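Hypothetical protein RPA3614 (Rhodopseudomonas palustris, PDB 2HHG) is of unknown function but contains a rhodanese-like domain and may act as a sulfurtransferase that passes sulfur from thiosulfate to cyanide. Local coordinates at residues 13-21 with 97-107; 52-60 with 121-132. One frame throughout, in Å; residues are numbered along the deposited sequence. Where two conformers were deposited one is given.

Interaction 1 of 2, residues 13-21 with 97-107; sequences MLDEANSSI and LRSALAAKTAQ. With NA (sodium ion), chain C; PO4 (phosphate ion), chain B.
Asn18 and Ile21, which both touch Ala100 of helix 97-109, turn their backbone oxygens the other way onto a sodium ion: Asn18 O and Ile21 O each lie 2.3 Å from it, and two waters are also bound. The ion thus joins Asn18 to Ile21, three residues further on, where the chain has become extended. Ile21 has CG1 between its backbone N and carbonyl carbon (chi1 70°), and the extended chain then carries CD1 to Ala100 CB and Ala103 CB, 3.9 Å from each.

Alanine suits the centre of the crossing because the axes of helices 13-18 and 97-107 approach to 8.6 Å and cross at 58°. Ala17 CB rests 3.5 Å from Ala100 O and 3.7 Å from Lys104 CB, and a methyl is all that stands between the two backbones here. Leucines fill the wider part: Leu14 crosses Leu101 at about a right angle, CD2 to CD2 3.8 Å, and the same methyl of Leu14 meets Leu97 O. Lys104 lies with its methylenes along Ala17 and Ser20, while its ammonium group pairs with Asp108 and shares a water with Glu16, whose carboxylate also bridges to Arg8.

Beside Leu97 and Arg98, a phosphate, probably from the crystallisation liquor, is held by Leu97 N and by the backbone and guanidinium of Arg98, consistent with the anion-binding loop of rhodaneses. Behind the contact, His116 of strand 114-117 packs on Ile21 and Ala100, Phe91 of strand 88-92 backs Ala103, and helix 68-72 meets Ala102 and Ala106.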
HETATM    1  N   MSE A  13      12.856   5.244   8.473  1.00 10.68           N
HETATM    2  CA  MSE A  13      12.326   4.479   7.345  1.00 10.30           C
HETATM    3  C   MSE A  13      11.212   5.213   6.618  1.00 10.19           C
HETATM    4  O   MSE A  13      11.160   5.203   5.386  1.00 10.35           O
HETATM    5  CB  MSE A  13      11.815   3.119   7.795  1.00 10.75           C
HETATM    6  CG  MSE A  13      12.876   2.227   8.388  1.00 12.26           C
HETATM    7 SE   MSE A  13      12.010   0.675   9.114  1.00 21.50          SE
HETATM    8  CE  MSE A  13      13.420   0.134  10.316  1.00 20.25           C
ATOM      9  N   LEU A  14      10.323   5.835   7.387  1.00  9.82           N
ATOM     10  CA  LEU A  14       9.187   6.557   6.830  1.00 10.36           C
ATOM     11  C   LEU A  14       9.615   7.830   6.108  1.00 11.59           C
ATOM     12  O   LEU A  14       9.061   8.160   5.055  1.00 11.68           O
ATOM     13  CB  LEU A  14       8.150   6.851   7.913  1.00 10.41           C
ATOM     14  CG  LEU A  14       7.355   5.630   8.388  1.00  9.94           C
ATOM     15  CD1 LEU A  14       6.633   5.933   9.687  1.00 10.80           C
ATOM     16  CD2 LEU A  14       6.373   5.146   7.318  1.00 10.46           C
ATOM     17  N   ASP A  15      10.605   8.532   6.661  1.00 12.45           N
ATOM     18  CA  ASP A  15      11.151   9.722   6.017  0.50 13.15           C
ATOM     19  C   ASP A  15      11.707   9.366   4.644  1.00 13.13           C
ATOM     20  O   ASP A  15      11.399  10.031   3.646  1.00 13.78           O
ATOM     21  CB  ASP A  15      12.250  10.358   6.875  0.50 13.68           C
ATOM     22  CG  ASP A  15      12.962  11.493   6.157  0.50 14.78           C
ATOM     23  OD1 ASP A  15      12.281  12.448   5.730  0.50 15.96           O
ATOM     24  OD2 ASP A  15      14.199  11.422   6.008  0.50 16.77           O
ATOM     25  N   GLU A  16      12.518   8.310   4.597  1.00 12.91           N
ATOM     26  CA  GLU A  16      13.109   7.831   3.348  1.00 12.85           C
ATOM     27  C   GLU A  16      12.041   7.445   2.330  1.00 12.16           C
ATOM     28  O   GLU A  16      12.165   7.756   1.142  1.00 12.49           O
ATOM     29  CB  GLU A  16      14.011   6.623   3.604  1.00 13.46           C
ATOM     30  CG  GLU A  16      15.334   6.934   4.285  1.00 15.78           C
ATOM     31  CD  GLU A  16      16.101   5.681   4.690  1.00 17.93           C
ATOM     32  OE1 GLU A  16      15.779   4.579   4.197  1.00 19.12           O
ATOM     33  OE2 GLU A  16      17.031   5.799   5.512  1.00 20.80           O
ATOM     34  N   ALA A  17      11.001   6.759   2.798  1.00 11.24           N
ATOM     35  CA  ALA A  17       9.917   6.332   1.927  1.00 11.05           C
ATOM     36  C   ALA A  17       9.107   7.523   1.424  1.00 11.43           C
ATOM     37  O   ALA A  17       8.939   7.696   0.211  1.00 10.77           O
ATOM     38  CB  ALA A  17       9.023   5.336   2.646  1.00 10.70           C
ATOM     39  N   ASN A  18       8.622   8.343   2.355  1.00 12.36           N
ATOM     40  CA  ASN A  18       7.781   9.489   2.010  1.00 13.50           C
ATOM     41  C   ASN A  18       8.392  10.411   0.967  1.00 13.66           C
ATOM     42  O   ASN A  18       7.692  10.867   0.056  1.00 14.14           O
ATOM     43  CB  ASN A  18       7.411  10.288   3.256  1.00 14.05           C
ATOM     44  CG  ASN A  18       6.355   9.608   4.090  1.00 16.49           C
ATOM     45  OD1 ASN A  18       5.464   8.940   3.566  1.00 20.85           O
ATOM     46  ND2 ASN A  18       6.437   9.786   5.402  1.00 17.24           N
ATOM     47  N   SER A  19       9.688  10.676   1.082  1.00 13.71           N
ATOM     48  CA  SER A  19      10.352  11.619   0.187  1.00 13.79           C
ATOM     49  C   SER A  19      10.665  11.036  -1.193  1.00 13.01           C
ATOM     50  O   SER A  19      11.100  11.758  -2.093  1.00 13.01           O
ATOM     51  CB  SER A  19      11.624  12.162   0.837  1.00 15.03           C
ATOM     52  OG  SER A  19      12.579  11.135   0.986  1.00 16.75           O
ATOM     53  N   SER A  20      10.433   9.735  -1.352  1.00 11.68           N
ATOM     54  CA  SER A  20      10.728   9.017  -2.589  1.00 11.34           C
ATOM     55  C   SER A  20       9.470   8.596  -3.350  1.00 10.01           C
ATOM     56  O   SER A  20       9.564   8.190  -4.507  1.00  9.65           O
ATOM     57  CB  SER A  20      11.558   7.763  -2.279  1.00 12.23           C
ATOM     58  OG  SER A  20      12.864   8.092  -1.836  1.00 16.07           O
ATOM     59  N   ILE A  21       8.309   8.662  -2.698  1.00  9.18           N
ATOM     60  CA  ILE A  21       7.078   8.133  -3.280  1.00  8.71           C
ATOM     61  C   ILE A  21       5.967   9.169  -3.405  1.00  9.01           C
ATOM     62  O   ILE A  21       5.988  10.203  -2.740  1.00  9.11           O
ATOM     63  CB  ILE A  21       6.541   6.919  -2.469  1.00  8.55           C
ATOM     64  CG1 ILE A  21       6.007   7.385  -1.104  1.00  9.83           C
ATOM     65  CG2 ILE A  21       7.610   5.831  -2.344  1.00  8.97           C
ATOM     66  CD1 ILE A  21       5.462   6.267  -0.226  1.00  9.93           C
ATOM     67  N   LEU A  97       1.115   4.279   7.141  1.00 10.07           N
ATOM     68  CA  LEU A  97       2.535   4.097   7.449  1.00  9.81           C
ATOM     69  C   LEU A  97       3.139   2.863   6.784  1.00  9.37           C
ATOM     70  O   LEU A  97       4.098   2.988   6.025  1.00  9.09           O
ATOM     71  CB  LEU A  97       2.792   4.121   8.961  1.00 10.48           C
ATOM     72  CG  LEU A  97       2.263   5.352   9.713  1.00 11.85           C
ATOM     73  CD1 LEU A  97       2.716   5.337  11.164  1.00 12.76           C
ATOM     74  CD2 LEU A  97       2.663   6.670   9.049  1.00 13.43           C
ATOM     75  N   ARG A  98       2.578   1.682   7.047  1.00  8.59           N
ATOM     76  CA  ARG A  98       3.033   0.455   6.387  1.00  8.51           C
ATOM     77  C   ARG A  98       3.020   0.623   4.878  1.00  7.84           C
ATOM     78  O   ARG A  98       3.905   0.132   4.179  1.00  7.40           O
ATOM     79  CB  ARG A  98       2.156  -0.746   6.760  1.00  8.72           C
ATOM     80  CG  ARG A  98       2.484  -1.404   8.082  1.00  9.39           C
ATOM     81  CD  ARG A  98       1.415  -2.423   8.452  1.00  9.14           C
ATOM     82  NE  ARG A  98       0.160  -1.759   8.798  1.00  9.51           N
ATOM     83  CZ  ARG A  98      -1.029  -2.346   8.905  1.00  9.06           C
ATOM     84  NH1 ARG A  98      -1.183  -3.639   8.646  1.00  9.46           N
ATOM     85  NH2 ARG A  98      -2.083  -1.615   9.248  1.00  9.71           N
ATOM     86  N   SER A  99       1.995   1.302   4.369  1.00  8.04           N
ATOM     87  CA  SER A  99       1.864   1.448   2.922  1.00  8.26           C
ATOM     88  C   SER A  99       2.922   2.354   2.308  1.00  7.66           C
ATOM     89  O   SER A  99       3.285   2.173   1.146  1.00  7.26           O
ATOM     90  CB  SER A  99       0.459   1.888   2.523  1.00  9.16           C
ATOM     91  OG  SER A  99       0.094   3.082   3.174  1.00 10.97           O
ATOM     92  N   ALA A 100       3.425   3.325   3.072  1.00  7.52           N
ATOM     93  CA  ALA A 100       4.562   4.119   2.603  1.00  7.74           C
ATOM     94  C   ALA A 100       5.783   3.213   2.453  1.00  7.26           C
ATOM     95  O   ALA A 100       6.492   3.263   1.444  1.00  7.56           O
ATOM     96  CB  ALA A 100       4.858   5.270   3.546  1.00  8.53           C
ATOM     97  N   LEU A 101       6.028   2.374   3.457  1.00  7.30           N
ATOM     98  CA  LEU A 101       7.154   1.443   3.383  1.00  7.45           C
ATOM     99  C   LEU A 101       6.974   0.453   2.242  1.00  7.43           C
ATOM    100  O   LEU A 101       7.918   0.163   1.520  1.00  7.16           O
ATOM    101  CB  LEU A 101       7.361   0.702   4.705  1.00  7.83           C
ATOM    102  CG  LEU A 101       7.614   1.554   5.949  1.00  7.82           C
ATOM    103  CD1 LEU A 101       7.999   0.643   7.096  1.00  9.84           C
ATOM    104  CD2 LEU A 101       8.690   2.619   5.716  1.00  9.34           C
ATOM    105  N   ALA A 102       5.752  -0.043   2.063  1.00  7.39           N
ATOM    106  CA  ALA A 102       5.463  -1.015   1.006  1.00  7.69           C
ATOM    107  C   ALA A 102       5.662  -0.418  -0.382  1.00  7.73           C
ATOM    108  O   ALA A 102       6.262  -1.043  -1.252  1.00  7.60           O
ATOM    109  CB  ALA A 102       4.055  -1.554   1.143  1.00  7.81           C
ATOM    110  N   ALA A 103       5.157   0.798  -0.594  1.00  7.62           N
ATOM    111  CA  ALA A 103       5.343   1.488  -1.870  1.00  7.87           C
ATOM    112  C   ALA A 103       6.824   1.706  -2.163  1.00  7.51           C
ATOM    113  O   ALA A 103       7.275   1.493  -3.286  1.00  7.39           O
ATOM    114  CB  ALA A 103       4.589   2.810  -1.877  1.00  7.84           C
ATOM    115  N   LYS A 104       7.578   2.102  -1.144  1.00  7.55           N
ATOM    116  CA  LYS A 104       9.012   2.292  -1.307  1.00  7.75           C
ATOM    117  C   LYS A 104       9.721   0.974  -1.652  1.00  7.30           C
ATOM    118  O   LYS A 104      10.568   0.943  -2.546  1.00  7.64           O
ATOM    119  CB  LYS A 104       9.599   2.934  -0.052  1.00  7.69           C
ATOM    120  CG  LYS A 104      11.108   3.185  -0.096  1.00  8.91           C
ATOM    121  CD  LYS A 104      11.527   4.108  -1.236  1.00 10.61           C
ATOM    122  CE  LYS A 104      12.932   4.653  -1.028  1.00 11.91           C
ATOM    123  NZ  LYS A 104      13.965   3.605  -0.834  1.00 12.93           N
ATOM    124  N   THR A 105       9.373  -0.108  -0.961  1.00  7.35           N
ATOM    125  CA  THR A 105       9.929  -1.420  -1.288  1.00  7.62           C
ATOM    126  C   THR A 105       9.645  -1.794  -2.745  1.00  7.56           C
ATOM    127  O   THR A 105      10.543  -2.202  -3.484  1.00  7.82           O
ATOM    128  CB  THR A 105       9.353  -2.490  -0.363  1.00  7.92           C
ATOM    129  OG1 THR A 105       9.760  -2.211   0.982  1.00  8.18           O
ATOM    130  CG2 THR A 105       9.821  -3.887  -0.764  1.00  9.40           C
ATOM    131  N   ALA A 106       8.392  -1.643  -3.154  1.00  7.76           N
ATOM    132  CA  ALA A 106       7.998  -1.991  -4.514  1.00  7.67           C
ATOM    133  C   ALA A 106       8.771  -1.145  -5.527  1.00  8.30           C
ATOM    134  O   ALA A 106       9.284  -1.657  -6.522  1.00  8.18           O
ATOM    135  CB  ALA A 106       6.506  -1.815  -4.686  1.00  7.80           C
ATOM    136  N   GLN A 107       8.890   0.146  -5.249  1.00  8.23           N
ATOM    137  CA  GLN A 107       9.624   1.040  -6.133  1.00  8.97           C
ATOM    138  C   GLN A 107      11.109   0.660  -6.214  1.00  9.00           C
ATOM    139  O   GLN A 107      11.692   0.669  -7.308  1.00  9.38           O
ATOM    140  CB  GLN A 107       9.461   2.473  -5.651  1.00  9.18           C
ATOM    141  CG  GLN A 107       9.939   3.516  -6.640  1.00  9.88           C
ATOM    142  CD  GLN A 107       9.618   4.903  -6.167  1.00  9.46           C
ATOM    143  OE1 GLN A 107      10.363   5.495  -5.377  1.00 11.96           O
ATOM    144  NE2 GLN A 107       8.510   5.431  -6.628  1.00  8.21           N
TER
HETATM  145 NA    NA C4286       6.087  11.909  -1.157  1.00 10.80          NA
HETATM  146  P   PO4 B4285      -0.325   1.855   9.859  1.00 11.18           P
HETATM  147  O1  PO4 B4285      -0.340   3.265   9.370  1.00 11.95           O
HETATM  148  O2  PO4 B4285       0.736   1.064   9.165  1.00 10.88           O
HETATM  149  O3  PO4 B4285      -0.029   1.901  11.351  1.00 15.77           O
HETATM  150  O4  PO4 B4285      -1.667   1.209   9.656  1.00 12.73           O
HETATM  151  O   HOH W   1      14.016   3.141   2.062  1.00 18.02           O
HETATM  152  O   HOH W   2       5.045  11.525   0.933  1.00 27.17           O
HETATM  153  O   HOH W   3       4.146  12.787  -2.365  1.00 10.80           O

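Interaction 2 of 2, residues 52-60 with 121-132; sequences ERDGKIPGS and FGAWRDAGGPIE
Ile57 sets its CD1 methyl squarely over the six-membered ring of Trp124, 3.5 Å from the centroid and 7° off the normal, a CH-pi contact in which CG1 and CG2 also rest on the indole. The ring is brought there by a first torsion with CG anti to the backbone N (chi1 -178°), and it is pinned in its own plane by Trp124 NE1, which donates to Pro130 O at 2.7 Å from above the carbonyl plane. A leucine in place of Trp124 would probably leave Pro130 O without this donor and take away the flat surface under Ile57, freeing that side chain to turn.

Phe121, one turn earlier in the helix and with the same anti first torsion, turns its CE2 edge to Asp54 O, 3.3 Å away in the ring plane, and Arg46 makes a cation-pi contact with the ring. In this rhodanese-like alpha/beta domain, the final helix, 120-126, ends in a Schellman motif at Gly128, and the tail after it doubles back along the loop that leaves helix 48-54. There Lys56 and Glu132 form an antiparallel hydrogen-bonded pair, Lys56 N to Glu132 O 2.9 Å and Glu132 N to Lys56 O 2.8 Å. Gly55 just before it has a positive phi, and a side chain would strike Glu132 O. The side chains of Lys56 and Glu132 run extended side by side, joined by a long salt bridge. The rigid apolar ring of Pro58 lies against the extended tail, CD 3.3 Å from Pro130 O and CG near the Ile131-Glu132 peptide. At the exposed border the chain of Arg125 bends at chi3, and NH1 makes a salt bridge with a weak hydrogen bond to Asp54 OD1, 3.1 Å, the guanidinium and carboxylate planes 86° apart; Arg53 grips the same carboxylate.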
ATOM      1  N   GLU A  52     -11.272  -7.937   7.834  1.00 13.54           N
ATOM      2  CA  GLU A  52     -12.535  -8.486   8.327  1.00 15.10           C
ATOM      3  C   GLU A  52     -13.270  -7.498   9.233  1.00 15.39           C
ATOM      4  O   GLU A  52     -14.487  -7.323   9.104  1.00 15.86           O
ATOM      5  CB  GLU A  52     -12.322  -9.827   9.035  1.00 15.54           C
ATOM      6  CG  GLU A  52     -13.627 -10.450   9.550  1.00 18.32           C
ATOM      7  CD  GLU A  52     -13.457 -11.856  10.088  1.00 21.65           C
ATOM      8  OE1 GLU A  52     -12.310 -12.343  10.175  1.00 23.54           O
ATOM      9  OE2 GLU A  52     -14.487 -12.479  10.420  1.00 23.99           O
ATOM     10  N   ARG A  53     -12.530  -6.837  10.120  1.00 15.76           N
ATOM     11  CA  ARG A  53     -13.117  -5.906  11.080  1.00 16.10           C
ATOM     12  C   ARG A  53     -13.661  -4.635  10.425  1.00 15.66           C
ATOM     13  O   ARG A  53     -14.785  -4.208  10.716  1.00 16.13           O
ATOM     14  CB  ARG A  53     -12.084  -5.550  12.157  1.00 16.56           C
ATOM     15  CG  ARG A  53     -12.595  -4.618  13.254  1.00 18.24           C
ATOM     16  CD  ARG A  53     -11.470  -4.106  14.145  1.00 21.72           C
ATOM     17  NE  ARG A  53     -10.440  -3.400  13.385  1.00 24.34           N
ATOM     18  CZ  ARG A  53      -9.196  -3.837  13.200  1.00 25.11           C
ATOM     19  NH1 ARG A  53      -8.791  -4.987  13.728  1.00 26.38           N
ATOM     20  NH2 ARG A  53      -8.350  -3.113  12.484  1.00 23.89           N
ATOM     21  N   ASP A  54     -12.872  -4.052   9.526  1.00 15.01           N
ATOM     22  CA  ASP A  54     -13.124  -2.695   9.048  1.00 14.93           C
ATOM     23  C   ASP A  54     -13.677  -2.592   7.628  1.00 14.31           C
ATOM     24  O   ASP A  54     -14.146  -1.525   7.222  1.00 14.74           O
ATOM     25  CB  ASP A  54     -11.842  -1.862   9.166  1.00 15.06           C
ATOM     26  CG  ASP A  54     -11.416  -1.640  10.608  1.00 16.42           C
ATOM     27  OD1 ASP A  54     -12.299  -1.458  11.476  1.00 18.27           O
ATOM     28  OD2 ASP A  54     -10.196  -1.636  10.871  1.00 16.85           O
ATOM     29  N   GLY A  55     -13.627  -3.687   6.879  1.00 13.12           N
ATOM     30  CA  GLY A  55     -13.965  -3.657   5.459  1.00 12.39           C
ATOM     31  C   GLY A  55     -12.773  -3.234   4.618  1.00 11.05           C
ATOM     32  O   GLY A  55     -11.652  -3.111   5.130  1.00 10.99           O
ATOM     33  N   LYS A  56     -13.019  -2.997   3.331  1.00 10.66           N
ATOM     34  CA  LYS A  56     -11.956  -2.728   2.368  1.00 10.54           C
ATOM     35  C   LYS A  56     -12.423  -1.815   1.235  1.00 10.17           C
ATOM     36  O   LYS A  56     -13.626  -1.553   1.063  1.00 10.22           O
ATOM     37  CB  LYS A  56     -11.439  -4.047   1.785  1.00 10.86           C
ATOM     38  CG  LYS A  56     -12.464  -4.816   0.962  1.00 12.50           C
ATOM     39  CD  LYS A  56     -11.883  -6.127   0.486  1.00 15.24           C
ATOM     40  CE  LYS A  56     -12.960  -7.012  -0.105  1.00 17.94           C
ATOM     41  NZ  LYS A  56     -12.402  -8.298  -0.597  1.00 20.05           N
ATOM     42  N   ILE A  57     -11.466  -1.335   0.453  1.00  9.47           N
ATOM     43  CA  ILE A  57     -11.771  -0.575  -0.745  1.00  9.25           C
ATOM     44  C   ILE A  57     -12.266  -1.558  -1.811  1.00  9.23           C
ATOM     45  O   ILE A  57     -11.597  -2.548  -2.096  1.00  9.08           O
ATOM     46  CB  ILE A  57     -10.529   0.206  -1.214  1.00  8.91           C
ATOM     47  CG1 ILE A  57     -10.166   1.264  -0.164  1.00  9.49           C
ATOM     48  CG2 ILE A  57     -10.779   0.845  -2.568  1.00  9.87           C
ATOM     49  CD1 ILE A  57      -8.895   2.050  -0.457  1.00  9.88           C
ATOM     50  N   PRO A  58     -13.466  -1.316  -2.375  1.00  9.71           N
ATOM     51  CA  PRO A  58     -14.002  -2.249  -3.364  1.00  9.82           C
ATOM     52  C   PRO A  58     -13.057  -2.477  -4.532  1.00 10.00           C
ATOM     53  O   PRO A  58     -12.468  -1.536  -5.065  1.00 10.02           O
ATOM     54  CB  PRO A  58     -15.297  -1.565  -3.824  1.00  9.95           C
ATOM     55  CG  PRO A  58     -15.699  -0.715  -2.670  1.00 10.55           C
ATOM     56  CD  PRO A  58     -14.403  -0.210  -2.109  1.00  9.94           C
ATOM     57  N   GLY A  59     -12.895  -3.739  -4.900  1.00 10.59           N
ATOM     58  CA  GLY A  59     -12.076  -4.087  -6.045  1.00 11.02           C
ATOM     59  C   GLY A  59     -10.584  -4.115  -5.753  1.00 10.60           C
ATOM     60  O   GLY A  59      -9.791  -4.373  -6.655  1.00 12.28           O
ATOM     61  N   SER A  60     -10.193  -3.853  -4.506  1.00 10.36           N
ATOM     62  CA  SER A  60      -8.774  -3.896  -4.144  1.00  9.94           C
ATOM     63  C   SER A  60      -8.237  -5.324  -4.156  1.00  9.57           C
ATOM     64  O   SER A  60      -8.985  -6.287  -3.979  1.00 10.01           O
ATOM     65  CB  SER A  60      -8.535  -3.241  -2.785  1.00 10.71           C
ATOM     66  OG  SER A  60      -9.222  -3.931  -1.766  1.00 12.76           O
ATOM     67  N   PHE A 121      -6.764   3.500   5.189  1.00  9.66           N
ATOM     68  CA  PHE A 121      -8.175   3.181   5.180  1.00 10.46           C
ATOM     69  C   PHE A 121      -8.941   3.960   6.248  1.00 10.43           C
ATOM     70  O   PHE A 121     -10.118   4.260   6.065  1.00 10.47           O
ATOM     71  CB  PHE A 121      -8.385   1.677   5.356  1.00 10.66           C
ATOM     72  CG  PHE A 121      -9.780   1.230   5.044  1.00 11.52           C
ATOM     73  CD1 PHE A 121     -10.279   1.321   3.747  1.00 13.27           C
ATOM     74  CD2 PHE A 121     -10.600   0.725   6.042  1.00 13.21           C
ATOM     75  CE1 PHE A 121     -11.582   0.908   3.453  1.00 13.98           C
ATOM     76  CE2 PHE A 121     -11.899   0.311   5.753  1.00 14.90           C
ATOM     77  CZ  PHE A 121     -12.384   0.399   4.458  1.00 14.35           C
ATOM     78  N   GLY A 122      -8.276   4.293   7.353  1.00 10.38           N
ATOM     79  CA  GLY A 122      -8.889   5.120   8.397  1.00 11.30           C
ATOM     80  C   GLY A 122      -9.359   6.462   7.855  1.00 11.33           C
ATOM     81  O   GLY A 122     -10.508   6.871   8.082  1.00 11.61           O
ATOM     82  N   ALA A 123      -8.485   7.144   7.120  1.00 11.55           N
ATOM     83  CA  ALA A 123      -8.835   8.420   6.489  1.00 11.88           C
ATOM     84  C   ALA A 123      -9.877   8.257   5.379  1.00 11.69           C
ATOM     85  O   ALA A 123     -10.763   9.103   5.216  1.00 12.69           O
ATOM     86  CB  ALA A 123      -7.593   9.097   5.951  1.00 11.73           C
ATOM     87  N   TRP A 124      -9.755   7.169   4.618  1.00 11.26           N
ATOM     88  CA  TRP A 124     -10.721   6.812   3.576  1.00 11.05           C
ATOM     89  C   TRP A 124     -12.125   6.681   4.169  1.00 11.62           C
ATOM     90  O   TRP A 124     -13.082   7.274   3.662  1.00 11.93           O
ATOM     91  CB  TRP A 124     -10.287   5.499   2.927  1.00  9.91           C
ATOM     92  CG  TRP A 124     -11.133   5.005   1.791  1.00  9.08           C
ATOM     93  CD1 TRP A 124     -12.309   4.323   1.882  1.00  9.41           C
ATOM     94  CD2 TRP A 124     -10.816   5.081   0.399  1.00  7.92           C
ATOM     95  NE1 TRP A 124     -12.767   4.001   0.629  1.00  9.16           N
ATOM     96  CE2 TRP A 124     -11.869   4.456  -0.300  1.00  8.28           C
ATOM     97  CE3 TRP A 124      -9.752   5.632  -0.328  1.00  8.76           C
ATOM     98  CZ2 TRP A 124     -11.882   4.352  -1.688  1.00  8.71           C
ATOM     99  CZ3 TRP A 124      -9.764   5.526  -1.704  1.00  8.85           C
ATOM    100  CH2 TRP A 124     -10.824   4.895  -2.370  1.00  8.61           C
ATOM    101  N   ARG A 125     -12.240   5.897   5.236  1.00 12.80           N
ATOM    102  CA  ARG A 125     -13.500   5.726   5.958  1.00 14.57           C
ATOM    103  C   ARG A 125     -14.041   7.041   6.528  1.00 14.87           C
ATOM    104  O   ARG A 125     -15.243   7.325   6.413  1.00 15.29           O
ATOM    105  CB  ARG A 125     -13.317   4.700   7.074  1.00 15.00           C
ATOM    106  CG  ARG A 125     -14.571   4.411   7.881  1.00 17.66           C
ATOM    107  CD  ARG A 125     -14.342   3.269   8.853  1.00 21.46           C
ATOM    108  NE  ARG A 125     -13.257   3.558   9.789  1.00 24.03           N
ATOM    109  CZ  ARG A 125     -12.686   2.656  10.584  1.00 25.27           C
ATOM    110  NH1 ARG A 125     -13.092   1.391  10.570  1.00 25.46           N
ATOM    111  NH2 ARG A 125     -11.705   3.020  11.399  1.00 26.23           N
ATOM    112  N   ASP A 126     -13.162   7.836   7.132  1.00 15.49           N
ATOM    113  CA  ASP A 126     -13.561   9.120   7.714  1.00 16.30           C
ATOM    114  C   ASP A 126     -14.147  10.066   6.665  1.00 16.18           C
ATOM    115  O   ASP A 126     -15.054  10.844   6.965  1.00 16.37           O
ATOM    116  CB  ASP A 126     -12.382   9.789   8.424  1.00 17.05           C
ATOM    117  CG  ASP A 126     -11.997   9.091   9.722  1.00 19.20           C
ATOM    118  OD1 ASP A 126     -12.800   8.291  10.253  1.00 22.10           O
ATOM    119  OD2 ASP A 126     -10.876   9.346  10.206  1.00 22.96           O
ATOM    120  N   ALA A 127     -13.632   9.984   5.440  1.00 15.78           N
ATOM    121  CA  ALA A 127     -14.091  10.820   4.332  1.00 15.68           C
ATOM    122  C   ALA A 127     -15.350  10.272   3.654  1.00 15.40           C
ATOM    123  O   ALA A 127     -15.894  10.901   2.741  1.00 15.94           O
ATOM    124  CB  ALA A 127     -12.971  10.991   3.316  1.00 15.89           C
ATOM    125  N   GLY A 128     -15.808   9.108   4.105  1.00 14.68           N
ATOM    126  CA  GLY A 128     -16.988   8.458   3.545  1.00 14.20           C
ATOM    127  C   GLY A 128     -16.733   7.785   2.209  1.00 13.53           C
ATOM    128  O   GLY A 128     -17.648   7.644   1.398  1.00 13.75           O
ATOM    129  N   GLY A 129     -15.494   7.344   1.982  1.00 12.66           N
ATOM    130  CA  GLY A 129     -15.140   6.644   0.745  1.00 12.09           C
ATOM    131  C   GLY A 129     -15.866   5.321   0.565  1.00 11.67           C
ATOM    132  O   GLY A 129     -16.375   4.757   1.534  1.00 12.38           O
ATOM    133  N   PRO A 130     -15.936   4.824  -0.683  1.00 11.18           N
ATOM    134  CA  PRO A 130     -16.558   3.526  -0.966  1.00 11.42           C
ATOM    135  C   PRO A 130     -15.970   2.404  -0.107  1.00 11.53           C
ATOM    136  O   PRO A 130     -14.744   2.267  -0.015  1.00 11.08           O
ATOM    137  CB  PRO A 130     -16.229   3.299  -2.445  1.00 11.43           C
ATOM    138  CG  PRO A 130     -16.094   4.676  -3.006  1.00 11.52           C
ATOM    139  CD  PRO A 130     -15.452   5.480  -1.912  1.00 11.01           C
ATOM    140  N   ILE A 131     -16.835   1.621   0.530  1.00 12.12           N
ATOM    141  CA  ILE A 131     -16.394   0.518   1.384  1.00 13.49           C
ATOM    142  C   ILE A 131     -17.178  -0.748   1.075  1.00 13.78           C
ATOM    143  O   ILE A 131     -18.407  -0.715   0.912  1.00 13.93           O
ATOM    144  CB  ILE A 131     -16.511   0.854   2.895  1.00 13.93           C
ATOM    145  CG1 ILE A 131     -15.531   1.964   3.286  1.00 15.61           C
ATOM    146  CG2 ILE A 131     -16.246  -0.388   3.759  1.00 14.44           C
ATOM    147  CD1 ILE A 131     -15.719   2.484   4.702  1.00 18.60           C
ATOM    148  N   GLU A 132     -16.453  -1.857   0.986  1.00 14.11           N
ATOM    149  CA  GLU A 132     -17.045  -3.185   0.920  1.00 15.01           C
ATOM    150  C   GLU A 132     -16.800  -3.898   2.245  1.00 15.17           C
ATOM    151  O   GLU A 132     -15.667  -3.952   2.735  1.00 15.24           O
ATOM    152  CB  GLU A 132     -16.438  -3.983  -0.230  1.00 15.49           C
ATOM    153  CG  GLU A 132     -16.882  -5.442  -0.271  1.00 17.36           C
ATOM    154  CD  GLU A 132     -16.185  -6.239  -1.350  1.00 20.83           C
ATOM    155  OE1 GLU A 132     -15.590  -5.624  -2.257  1.00 21.03           O
ATOM    156  OE2 GLU A 132     -16.235  -7.485  -1.290  1.00 22.89           O
TER
HETATM  157  O   HOH W   4     -13.677  -6.052  -3.693  1.00 18.93           O

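In the fold
From the N terminus the chain first lays down helix 10-18 and the turn to strand 22-24, the first half of interaction 1. It then passes through helix 26-34 and strand 40-44 to residues 52-60, which open interaction 2. Helix 97-109 returns to close the first loop, 75 residues long, and residues 121-132 close the second, 60 residues long, so the two loops cross rather than nest. Interaction 1 fastens the N-terminal helix to a helix beside the parallel sheet; interaction 2 fastens the C-terminal helix and tail to the loop leading into edge strand 61-62. Their centres stand 21 Å apart, on opposite sides of the chain's centre.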